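Local structure of hemolysin BL lytic component L1 (Bacillus cereus, 7NMQ) at residues A205-V218 with A229-I242. The protein is the lytic component L1 of the three-part hemolysin BL enterotoxin, an alpha-helical pore-forming toxin of the ClyA-like family that probably helps permeabilise host cell membranes. Sequence-based numbering, arbitrary orientation.
Sequences AAILVIAAIGGAVV and AVVGGLSALGAAGI
The base of the hydrophobic beta hairpin in the head of this ClyA-like toxin pairs V217 with V230 and V218 with A229, in an apolar region predicted to span membranes, consistent with insertion during pore formation. V218 N donates to A229 O and A229 N to V218 O, both 2.9 Å, in the antiparallel hydrogen-bonded pair; V217 with V230 is the non-hydrogen-bonded pair at the open end. V231 N, bonded to A216 O at 2.9 Å from 41° above the carbonyl plane, joins the chain just past strand 225-230 to the residue before strand 217-222. V231 already belongs to a type II turn, V230 to G233, that leads the chain back along helix 203-216. V230 reaches back with both branches, CG1 to A216 CB (3.8 Å) and CG2 to I213 CG2. L237 drops onto the helix: CD2 lies 3.9 Å from A212 CB and CD1 meets V209 CG2, crossing V209 nearly at a right angle. With CG1 between backbone N and carbonyl carbon (chi1 64°), I242 brings CD1 to V209 CG2 at 3.7 Å, and its CG2 touches A205 CB and L208 CD1. Helix 247-272 covers I213, V230 and L234 through M256; W197 of helix 173-200 touches V209 and I242.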
# COMPACT_ATOMS: atom_id res chain seq x y z
N ALA A 205 6.63 -8.86 -11.66
CA ALA A 205 7.76 -7.92 -11.48
C ALA A 205 7.53 -7.10 -10.21
O ALA A 205 8.47 -6.95 -9.43
CB ALA A 205 7.94 -7.03 -12.67
N ALA A 206 6.31 -6.60 -10.02
CA ALA A 206 5.94 -5.76 -8.87
C ALA A 206 6.32 -6.51 -7.59
O ALA A 206 6.92 -5.87 -6.70
CB ALA A 206 4.50 -5.36 -8.90
N ILE A 207 5.99 -7.80 -7.48
CA ILE A 207 6.24 -8.55 -6.22
C ILE A 207 7.75 -8.69 -6.01
O ILE A 207 8.18 -8.65 -4.84
CB ILE A 207 5.50 -9.90 -6.25
CG1 ILE A 207 3.99 -9.72 -6.24
CG2 ILE A 207 6.01 -10.86 -5.21
CD1 ILE A 207 3.42 -8.86 -5.21
N LEU A 208 8.52 -8.91 -7.07
CA LEU A 208 9.98 -9.04 -6.90
C LEU A 208 10.56 -7.71 -6.39
O LEU A 208 11.45 -7.74 -5.50
CB LEU A 208 10.64 -9.41 -8.22
CG LEU A 208 10.38 -10.85 -8.67
CD1 LEU A 208 10.80 -11.06 -10.12
CD2 LEU A 208 11.08 -11.83 -7.78
N VAL A 209 10.06 -6.59 -6.90
CA VAL A 209 10.57 -5.25 -6.49
C VAL A 209 10.16 -5.00 -5.05
O VAL A 209 11.01 -4.58 -4.23
CB VAL A 209 10.12 -4.14 -7.43
CG1 VAL A 209 10.52 -2.79 -6.87
CG2 VAL A 209 10.60 -4.38 -8.86
N ILE A 210 8.90 -5.25 -4.72
CA ILE A 210 8.43 -5.07 -3.32
C ILE A 210 9.30 -5.89 -2.37
O ILE A 210 9.66 -5.37 -1.29
CB ILE A 210 6.95 -5.44 -3.20
CG1 ILE A 210 6.09 -4.43 -3.95
CG2 ILE A 210 6.58 -5.58 -1.72
CD1 ILE A 210 4.66 -4.89 -4.19
N ALA A 211 9.59 -7.14 -2.68
CA ALA A 211 10.37 -8.00 -1.76
C ALA A 211 11.78 -7.43 -1.64
O ALA A 211 12.31 -7.39 -0.51
CB ALA A 211 10.42 -9.42 -2.23
N ALA A 212 12.38 -7.02 -2.74
CA ALA A 212 13.77 -6.49 -2.72
C ALA A 212 13.84 -5.22 -1.89
O ALA A 212 14.75 -5.08 -1.07
CB ALA A 212 14.23 -6.22 -4.13
N ILE A 213 12.90 -4.33 -2.08
CA ILE A 213 12.91 -3.06 -1.29
C ILE A 213 12.61 -3.38 0.15
O ILE A 213 13.37 -2.90 1.03
CB ILE A 213 11.89 -2.07 -1.86
CG1 ILE A 213 12.31 -1.63 -3.26
CG2 ILE A 213 11.73 -0.90 -0.88
CD1 ILE A 213 11.30 -0.75 -3.97
N GLY A 214 11.54 -4.10 0.44
CA GLY A 214 11.17 -4.35 1.85
C GLY A 214 12.32 -4.98 2.59
O GLY A 214 12.59 -4.57 3.74
N GLY A 215 13.01 -5.94 1.97
CA GLY A 215 14.08 -6.68 2.63
C GLY A 215 15.31 -5.82 2.88
O GLY A 215 16.08 -6.23 3.74
N ALA A 216 15.45 -4.70 2.19
CA ALA A 216 16.65 -3.83 2.22
C ALA A 216 16.37 -2.56 3.01
O ALA A 216 17.33 -1.79 3.19
CB ALA A 216 17.11 -3.53 0.83
N VAL A 217 15.15 -2.30 3.45
CA VAL A 217 14.85 -1.04 4.18
C VAL A 217 15.52 -1.04 5.54
O VAL A 217 15.42 -2.01 6.30
CB VAL A 217 13.35 -0.80 4.34
CG1 VAL A 217 13.05 0.24 5.40
CG2 VAL A 217 12.76 -0.42 3.01
N VAL A 218 16.16 0.08 5.84
CA VAL A 218 16.62 0.39 7.21
C VAL A 218 16.03 1.76 7.58
O VAL A 218 15.84 2.57 6.69
CB VAL A 218 18.15 0.38 7.32
CG1 VAL A 218 18.68 -1.03 7.16
CG2 VAL A 218 18.86 1.38 6.42
N ALA A 229 15.92 4.31 4.33
CA ALA A 229 16.79 4.14 3.17
C ALA A 229 16.73 2.68 2.72
O ALA A 229 16.38 1.83 3.52
CB ALA A 229 18.21 4.49 3.54
N VAL A 230 17.03 2.46 1.45
CA VAL A 230 16.99 1.09 0.87
C VAL A 230 18.42 0.66 0.59
O VAL A 230 19.06 1.17 -0.33
CB VAL A 230 16.13 1.08 -0.40
CG1 VAL A 230 16.09 -0.29 -0.98
CG2 VAL A 230 14.71 1.59 -0.10
N VAL A 231 18.93 -0.22 1.43
CA VAL A 231 20.36 -0.63 1.35
C VAL A 231 20.64 -1.25 -0.01
O VAL A 231 20.02 -2.29 -0.28
CB VAL A 231 20.69 -1.61 2.47
CG1 VAL A 231 22.11 -2.11 2.32
CG2 VAL A 231 20.45 -0.99 3.84
N GLY A 232 21.58 -0.70 -0.77
CA GLY A 232 21.95 -1.22 -2.10
C GLY A 232 20.95 -0.85 -3.17
O GLY A 232 21.07 -1.36 -4.31
N GLY A 233 19.98 -0.01 -2.86
CA GLY A 233 18.94 0.37 -3.84
C GLY A 233 18.27 -0.85 -4.48
O GLY A 233 17.83 -1.75 -3.76
N LEU A 234 18.20 -0.87 -5.81
CA LEU A 234 17.53 -1.97 -6.54
C LEU A 234 18.55 -3.04 -6.95
O LEU A 234 18.19 -3.91 -7.76
CB LEU A 234 16.82 -1.40 -7.77
CG LEU A 234 15.74 -0.36 -7.46
CD1 LEU A 234 14.95 0.02 -8.68
CD2 LEU A 234 14.79 -0.83 -6.38
N SER A 235 19.77 -3.04 -6.42
CA SER A 235 20.86 -3.99 -6.81
C SER A 235 20.40 -5.45 -6.90
O SER A 235 20.86 -6.18 -7.84
CB SER A 235 22.01 -3.96 -5.80
OG SER A 235 22.67 -2.76 -5.92
N ALA A 236 19.61 -5.93 -5.96
CA ALA A 236 19.28 -7.36 -5.84
C ALA A 236 18.46 -7.84 -7.02
O ALA A 236 18.25 -9.05 -7.11
CB ALA A 236 18.56 -7.66 -4.54
N LEU A 237 17.94 -6.92 -7.83
CA LEU A 237 17.08 -7.28 -8.97
C LEU A 237 17.88 -7.47 -10.26
O LEU A 237 17.28 -7.64 -11.30
CB LEU A 237 16.02 -6.19 -9.14
CG LEU A 237 15.08 -6.06 -7.95
CD1 LEU A 237 14.37 -4.72 -7.98
CD2 LEU A 237 14.11 -7.22 -7.90
N GLY A 238 19.20 -7.35 -10.24
CA GLY A 238 20.02 -7.41 -11.47
C GLY A 238 19.84 -8.69 -12.28
O GLY A 238 19.99 -8.60 -13.51
N ALA A 239 19.56 -9.83 -11.66
CA ALA A 239 19.37 -11.11 -12.38
C ALA A 239 17.90 -11.56 -12.38
O ALA A 239 17.65 -12.74 -12.72
CB ALA A 239 20.22 -12.19 -11.79
N ALA A 240 16.97 -10.70 -11.99
CA ALA A 240 15.57 -11.09 -11.72
C ALA A 240 14.76 -11.23 -13.01
O ALA A 240 13.59 -11.64 -12.90
CB ALA A 240 14.93 -10.06 -10.83
N GLY A 241 15.31 -10.85 -14.17
CA GLY A 241 14.64 -10.99 -15.47
C GLY A 241 13.51 -9.99 -15.64
O GLY A 241 12.59 -10.28 -16.42
N ILE A 242 13.59 -8.83 -14.97
CA ILE A 242 12.53 -7.78 -15.04
C ILE A 242 13.10 -6.52 -15.70
O ILE A 242 12.44 -5.47 -15.64
CB ILE A 242 11.93 -7.47 -13.66
CG1 ILE A 242 12.95 -6.89 -12.68
CG2 ILE A 242 11.24 -8.70 -13.11
CD1 ILE A 242 12.33 -6.37 -11.42